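Local coordinates for acyl-homoserine-lactone synthase (PDB 6WNS), which makes acyl-homoserine lactone quorum-sensing signals by an acyl transfer that depends on acyl-coenzyme A, at residues L19-V31 / N44-Y57. Numbering follows the deposited sequence.
Sequences LERYFRIRYDIYV and NIEIDAFDNEHALY
A salt-bridge network of Arg26, Glu46 and Asp51 ties helix 16-31 to the loop that leads into strand 56-60. The Arg26 chain is extended at chi2 and bends at chi3 (53°), and its guanidinium turns its edge to two carboxylates. NE and NH2 both grip Glu46 OE1 side-on. Arg26 NE to Glu46 OE1 is 2.9 Å and lies in the guanidinium plane. Asp51 is held end-on, with Arg26 NH2 to Asp51 OD1 at 2.8 Å and Arg26 NH1 to Asp51 OD2 at 2.9 Å. NH1 also donates to Tyr22 OH. Both Asp51 oxygens accept a second bond on their anti lone pairs: OD1 from Asp48 N, OD2 from Tyr57 OH. These bonds limit rotation of the carboxylate. Arg105 and Arg72 from neighbouring sheet strands share the acidic groups: Arg105 pairs with Glu46 and Asp48, Arg72 with Asp48 and Asp51. In this acetyltransferase-like fold the network thus joins the helix, the loop and the central mixed sheet. A methionine in place of Arg26 would probably cost Glu46 and Asp51 their shared positive partner and Asp51 its two end-on bonds, leaving Arg105 and Arg72 to offset the acids. The Phe23 ring presents its edge to Asp51 CG, with CE2 3.7 Å away and the carboxylate nearly perpendicular to the ring. Tyr57 reaches Tyr22 obliquely, with Tyr57 CD1 3.5 Å from Tyr22 CE2. Glu46 N donates to Phe23 O at 3.2 Å, and Val31 CG2 packs on Glu46 CG. At the outer end the Asn44 amide stacks on one face of the Tyr27 ring, their planes 7° apart. Asn44 CB sits over the ring centre in a CH-pi contact, 3.8 Å from the centroid of the Tyr27 ring. With CG anti to the backbone N (chi1 161°), Tyr27 turns a ring face to Asn44.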
loop_
_atom_site.group_PDB
_atom_site.type_symbol
_atom_site.label_atom_id
_atom_site.label_comp_id
_atom_site.label_asym_id
_atom_site.label_seq_id
_atom_site.Cartn_x
_atom_site.Cartn_y
_atom_site.Cartn_z
ATOM N N LEU A 19 -12.162 -8.336 -6.530
ATOM C CA LEU A 19 -12.445 -7.043 -5.842
ATOM C C LEU A 19 -13.562 -7.196 -4.772
ATOM O O LEU A 19 -13.468 -6.550 -3.710
ATOM C CB LEU A 19 -12.745 -5.940 -6.874
ATOM C CG LEU A 19 -11.546 -5.361 -7.660
ATOM C CD1 LEU A 19 -11.986 -4.615 -8.909
ATOM C CD2 LEU A 19 -10.632 -4.476 -6.799
ATOM N N GLU A 20 -14.610 -7.940 -5.061
ATOM C CA GLU A 20 -15.721 -8.206 -4.111
ATOM C C GLU A 20 -15.133 -8.863 -2.866
ATOM O O GLU A 20 -15.397 -8.330 -1.800
ATOM C CB GLU A 20 -16.852 -8.970 -4.817
ATOM C CG GLU A 20 -17.689 -7.971 -5.557
ATOM C CD GLU A 20 -18.573 -8.437 -6.681
ATOM O OE1 GLU A 20 -18.771 -9.659 -6.795
ATOM O OE2 GLU A 20 -19.075 -7.543 -7.404
ATOM N N ARG A 21 -14.231 -9.861 -3.019
ATOM C CA ARG A 21 -13.572 -10.493 -1.848
ATOM C C ARG A 21 -12.683 -9.461 -1.156
ATOM O O ARG A 21 -12.653 -9.440 0.055
ATOM C CB ARG A 21 -12.806 -11.753 -2.275
ATOM C CG ARG A 21 -13.749 -12.886 -2.675
ATOM C CD ARG A 21 -13.086 -14.244 -2.728
ATOM N NE ARG A 21 -11.847 -14.250 -3.490
ATOM C CZ ARG A 21 -11.764 -14.427 -4.808
ATOM N NH1 ARG A 21 -12.867 -14.597 -5.535
ATOM N NH2 ARG A 21 -10.560 -14.441 -5.368
ATOM N N TYR A 22 -11.976 -8.635 -1.931
ATOM C CA TYR A 22 -11.039 -7.635 -1.397
ATOM C C TYR A 22 -11.827 -6.665 -0.469
ATOM O O TYR A 22 -11.357 -6.396 0.649
ATOM C CB TYR A 22 -10.372 -6.906 -2.574
ATOM C CG TYR A 22 -9.639 -5.664 -2.166
ATOM C CD1 TYR A 22 -8.477 -5.751 -1.405
ATOM C CD2 TYR A 22 -10.105 -4.388 -2.488
ATOM C CE1 TYR A 22 -7.840 -4.623 -0.922
ATOM C CE2 TYR A 22 -9.406 -3.249 -2.084
ATOM C CZ TYR A 22 -8.232 -3.362 -1.360
ATOM O OH TYR A 22 -7.594 -2.228 -0.948
ATOM N N PHE A 23 -12.976 -6.141 -0.907
ATOM C CA PHE A 23 -13.758 -5.184 -0.080
ATOM C C PHE A 23 -14.358 -5.871 1.168
ATOM O O PHE A 23 -14.539 -5.254 2.235
ATOM C CB PHE A 23 -14.775 -4.459 -0.922
ATOM C CG PHE A 23 -14.094 -3.396 -1.742
ATOM C CD1 PHE A 23 -13.988 -3.521 -3.119
ATOM C CD2 PHE A 23 -13.567 -2.273 -1.141
ATOM C CE1 PHE A 23 -13.334 -2.554 -3.890
ATOM C CE2 PHE A 23 -12.934 -1.303 -1.902
ATOM C CZ PHE A 23 -12.787 -1.455 -3.270
ATOM N N ARG A 24 -14.618 -7.159 1.086
ATOM C CA ARG A 24 -15.105 -7.962 2.249
ATOM C C ARG A 24 -13.961 -8.138 3.226
ATOM O O ARG A 24 -14.192 -8.049 4.438
ATOM C CB ARG A 24 -15.660 -9.317 1.771
ATOM C CG ARG A 24 -16.913 -9.172 0.911
ATOM C CD ARG A 24 -17.845 -10.404 0.871
ATOM N NE ARG A 24 -18.577 -10.639 -0.378
ATOM C CZ ARG A 24 -19.017 -9.735 -1.283
ATOM N NH1 ARG A 24 -18.799 -8.432 -1.126
ATOM N NH2 ARG A 24 -19.658 -10.152 -2.380
ATOM N N ILE A 25 -12.765 -8.447 2.715
ATOM C CA ILE A 25 -11.538 -8.578 3.520
ATOM C C ILE A 25 -11.261 -7.281 4.282
ATOM O O ILE A 25 -10.897 -7.319 5.489
ATOM C CB ILE A 25 -10.382 -9.041 2.627
ATOM C CG1 ILE A 25 -10.564 -10.515 2.266
ATOM C CG2 ILE A 25 -9.076 -8.796 3.318
ATOM C CD1 ILE A 25 -9.551 -11.028 1.239
ATOM N N ARG A 26 -11.410 -6.148 3.631
ATOM C CA ARG A 26 -11.235 -4.831 4.322
ATOM C C ARG A 26 -12.215 -4.669 5.475
ATOM O O ARG A 26 -11.862 -4.079 6.554
ATOM C CB ARG A 26 -11.355 -3.746 3.247
ATOM C CG ARG A 26 -10.039 -3.712 2.486
ATOM C CD ARG A 26 -9.955 -2.687 1.437
ATOM N NE ARG A 26 -10.296 -1.359 1.959
ATOM C CZ ARG A 26 -10.363 -0.301 1.164
ATOM N NH1 ARG A 26 -9.847 -0.360 -0.041
ATOM N NH2 ARG A 26 -10.921 0.805 1.588
ATOM N N TYR A 27 -13.414 -5.209 5.339
ATOM C CA TYR A 27 -14.365 -5.245 6.472
ATOM C C TYR A 27 -13.760 -6.087 7.599
ATOM O O TYR A 27 -13.687 -5.587 8.727
ATOM C CB TYR A 27 -15.725 -5.777 6.044
ATOM C CG TYR A 27 -16.530 -6.246 7.197
ATOM C CD1 TYR A 27 -17.260 -5.322 7.910
ATOM C CD2 TYR A 27 -16.523 -7.570 7.627
ATOM C CE1 TYR A 27 -18.025 -5.691 8.987
ATOM C CE2 TYR A 27 -17.295 -7.967 8.712
ATOM C CZ TYR A 27 -18.025 -7.011 9.405
ATOM O OH TYR A 27 -18.821 -7.289 10.476
ATOM N N ASP A 28 -13.234 -7.262 7.282
ATOM C CA ASP A 28 -12.653 -8.165 8.326
ATOM C C ASP A 28 -11.493 -7.463 9.040
ATOM O O ASP A 28 -11.383 -7.566 10.284
ATOM C CB ASP A 28 -12.212 -9.487 7.734
ATOM C CG ASP A 28 -13.336 -10.311 7.124
ATOM O OD1 ASP A 28 -14.461 -10.233 7.596
ATOM O OD2 ASP A 28 -13.068 -10.995 6.135
ATOM N N ILE A 29 -10.665 -6.736 8.320
ATOM C CA ILE A 29 -9.399 -6.171 8.831
ATOM C C ILE A 29 -9.670 -4.856 9.532
ATOM O O ILE A 29 -9.139 -4.652 10.642
ATOM C CB ILE A 29 -8.416 -5.946 7.684
ATOM C CG1 ILE A 29 -7.848 -7.255 7.161
ATOM C CG2 ILE A 29 -7.307 -4.963 8.074
ATOM C CD1 ILE A 29 -7.067 -7.039 5.885
ATOM N N TYR A 30 -10.389 -3.949 8.875
ATOM C CA TYR A 30 -10.438 -2.533 9.298
ATOM C C TYR A 30 -11.651 -2.294 10.171
ATOM O O TYR A 30 -11.533 -1.411 11.073
ATOM C CB TYR A 30 -10.409 -1.564 8.101
ATOM C CG TYR A 30 -9.113 -1.637 7.361
ATOM C CD1 TYR A 30 -8.976 -2.433 6.239
ATOM C CD2 TYR A 30 -7.979 -0.983 7.838
ATOM C CE1 TYR A 30 -7.765 -2.526 5.575
ATOM C CE2 TYR A 30 -6.746 -1.096 7.200
ATOM C CZ TYR A 30 -6.641 -1.893 6.080
ATOM O OH TYR A 30 -5.445 -1.992 5.445
ATOM N N VAL A 31 -12.822 -2.856 9.814
ATOM C CA VAL A 31 -14.058 -2.535 10.581
ATOM C C VAL A 31 -14.091 -3.458 11.806
ATOM O O VAL A 31 -14.347 -2.886 12.915
ATOM C CB VAL A 31 -15.336 -2.596 9.725
ATOM C CG1 VAL A 31 -16.613 -2.552 10.545
ATOM C CG2 VAL A 31 -15.295 -1.424 8.714
ATOM N N ASN A 44 -21.231 -5.799 4.742
ATOM C CA ASN A 44 -19.925 -6.189 5.315
ATOM C C ASN A 44 -18.851 -5.875 4.292
ATOM O O ASN A 44 -18.136 -6.765 3.869
ATOM C CB ASN A 44 -19.964 -7.644 5.829
ATOM C CG ASN A 44 -20.709 -7.764 7.132
ATOM O OD1 ASN A 44 -21.194 -6.739 7.606
ATOM N ND2 ASN A 44 -20.848 -8.986 7.699
ATOM N N ILE A 45 -18.635 -4.586 4.003
ATOM C CA ILE A 45 -17.465 -4.123 3.243
ATOM C C ILE A 45 -16.878 -2.899 3.963
ATOM O O ILE A 45 -17.544 -2.321 4.808
ATOM C CB ILE A 45 -17.806 -3.763 1.788
ATOM C CG1 ILE A 45 -18.794 -2.615 1.779
ATOM C CG2 ILE A 45 -18.324 -4.940 0.983
ATOM C CD1 ILE A 45 -18.900 -1.887 0.440
ATOM N N GLU A 46 -15.631 -2.625 3.676
ATOM C CA GLU A 46 -15.009 -1.332 4.101
ATOM C C GLU A 46 -14.513 -0.649 2.820
ATOM O O GLU A 46 -13.792 -1.250 2.001
ATOM C CB GLU A 46 -13.997 -1.548 5.195
ATOM C CG GLU A 46 -13.426 -0.246 5.782
ATOM C CD GLU A 46 -12.338 0.418 4.942
ATOM O OE1 GLU A 46 -11.523 -0.302 4.333
ATOM O OE2 GLU A 46 -12.275 1.702 4.996
ATOM N N ILE A 47 -14.826 0.645 2.716
ATOM C CA ILE A 47 -14.562 1.422 1.506
ATOM C C ILE A 47 -14.482 2.888 1.938
ATOM O O ILE A 47 -15.244 3.316 2.787
ATOM C CB ILE A 47 -15.612 1.097 0.410
ATOM C CG1 ILE A 47 -15.266 1.733 -0.929
ATOM C CG2 ILE A 47 -16.987 1.533 0.854
ATOM C CD1 ILE A 47 -16.196 1.278 -2.088
ATOM N N ASP A 48 -13.568 3.631 1.331
ATOM C CA ASP A 48 -13.350 5.032 1.718
ATOM C C ASP A 48 -13.398 5.933 0.487
ATOM O O ASP A 48 -13.705 5.495 -0.658
ATOM C CB ASP A 48 -12.086 5.173 2.563
ATOM C CG ASP A 48 -10.789 5.099 1.788
ATOM O OD1 ASP A 48 -10.866 5.071 0.535
ATOM O OD2 ASP A 48 -9.741 4.948 2.470
ATOM N N ALA A 49 -13.169 7.221 0.715
ATOM C CA ALA A 49 -13.316 8.230 -0.357
ATOM C C ALA A 49 -12.323 7.979 -1.486
ATOM O O ALA A 49 -12.490 8.568 -2.558
ATOM C CB ALA A 49 -13.115 9.591 0.278
ATOM N N PHE A 50 -11.269 7.211 -1.255
ATOM C CA PHE A 50 -10.172 7.034 -2.214
ATOM C C PHE A 50 -10.352 5.801 -3.061
ATOM O O PHE A 50 -9.571 5.598 -4.038
ATOM C CB PHE A 50 -8.827 7.035 -1.501
ATOM C CG PHE A 50 -8.710 8.226 -0.577
ATOM C CD1 PHE A 50 -8.794 9.540 -1.064
ATOM C CD2 PHE A 50 -8.505 8.043 0.778
ATOM C CE1 PHE A 50 -8.694 10.630 -0.190
ATOM C CE2 PHE A 50 -8.455 9.125 1.640
ATOM C CZ PHE A 50 -8.485 10.421 1.149
ATOM N N ASP A 51 -11.396 5.019 -2.782
ATOM C CA ASP A 51 -11.717 3.857 -3.628
ATOM C C ASP A 51 -12.593 4.355 -4.771
ATOM O O ASP A 51 -13.824 4.262 -4.652
ATOM C CB ASP A 51 -12.397 2.768 -2.768
ATOM C CG ASP A 51 -11.512 2.162 -1.730
ATOM O OD1 ASP A 51 -11.784 2.357 -0.519
ATOM O OD2 ASP A 51 -10.455 1.601 -2.140
ATOM N N ASN A 52 -12.008 4.855 -5.867
ATOM C CA ASN A 52 -12.737 5.320 -7.059
ATOM C C ASN A 52 -11.930 4.885 -8.278
ATOM O O ASN A 52 -10.985 4.095 -8.132
ATOM C CB ASN A 52 -13.017 6.824 -6.957
ATOM C CG ASN A 52 -11.755 7.667 -7.004
ATOM O OD1 ASN A 52 -10.675 7.157 -7.375
ATOM N ND2 ASN A 52 -11.922 8.972 -6.773
ATOM N N GLU A 53 -12.251 5.448 -9.413
ATOM C CA GLU A 53 -11.701 5.086 -10.729
ATOM C C GLU A 53 -10.203 5.395 -10.791
ATOM O O GLU A 53 -9.565 4.839 -11.685
ATOM C CB GLU A 53 -12.444 5.791 -11.874
ATOM C CG GLU A 53 -12.252 7.294 -11.891
ATOM C CD GLU A 53 -13.267 8.103 -11.104
ATOM O OE1 GLU A 53 -13.883 7.580 -10.079
ATOM O OE2 GLU A 53 -13.493 9.280 -11.539
ATOM N N HIS A 54 -9.650 6.193 -9.863
ATOM C CA HIS A 54 -8.211 6.546 -9.862
ATOM C C HIS A 54 -7.375 5.620 -9.007
ATOM O O HIS A 54 -6.127 5.628 -9.145
ATOM C CB HIS A 54 -8.019 7.977 -9.385
ATOM C CG HIS A 54 -8.638 8.981 -10.280
ATOM N ND1 HIS A 54 -8.175 9.189 -11.558
ATOM C CD2 HIS A 54 -9.727 9.773 -10.115
ATOM C CE1 HIS A 54 -8.967 10.054 -12.157
ATOM N NE2 HIS A 54 -9.921 10.434 -11.282
ATOM N N ALA A 55 -7.992 4.750 -8.209
ATOM C CA ALA A 55 -7.241 3.822 -7.350
ATOM C C ALA A 55 -6.615 2.705 -8.169
ATOM O O ALA A 55 -7.244 2.201 -9.132
ATOM C CB ALA A 55 -8.096 3.278 -6.221
ATOM N N LEU A 56 -5.419 2.294 -7.714
ATOM C CA LEU A 56 -4.735 1.061 -8.107
ATOM C C LEU A 56 -4.673 0.099 -6.931
ATOM O O LEU A 56 -4.272 0.505 -5.869
ATOM C CB LEU A 56 -3.315 1.406 -8.565
ATOM C CG LEU A 56 -3.190 2.619 -9.488
ATOM C CD1 LEU A 56 -1.705 2.807 -9.790
ATOM C CD2 LEU A 56 -3.956 2.424 -10.769
ATOM N N TYR A 57 -5.010 -1.161 -7.176
ATOM C CA TYR A 57 -4.976 -2.250 -6.169
ATOM C C TYR A 57 -3.870 -3.221 -6.572
ATOM O O TYR A 57 -3.858 -3.839 -7.654
ATOM C CB TYR A 57 -6.351 -2.890 -6.035
ATOM C CG TYR A 57 -7.400 -1.872 -5.699
ATOM C CD1 TYR A 57 -7.543 -1.426 -4.396
ATOM C CD2 TYR A 57 -8.181 -1.299 -6.685
ATOM C CE1 TYR A 57 -8.490 -0.452 -4.066
ATOM C CE2 TYR A 57 -9.078 -0.284 -6.392
ATOM C CZ TYR A 57 -9.239 0.136 -5.073
ATOM O OH TYR A 57 -10.161 1.064 -4.726
HETATM O O HOH W 1 -20.642 -9.463 11.045
#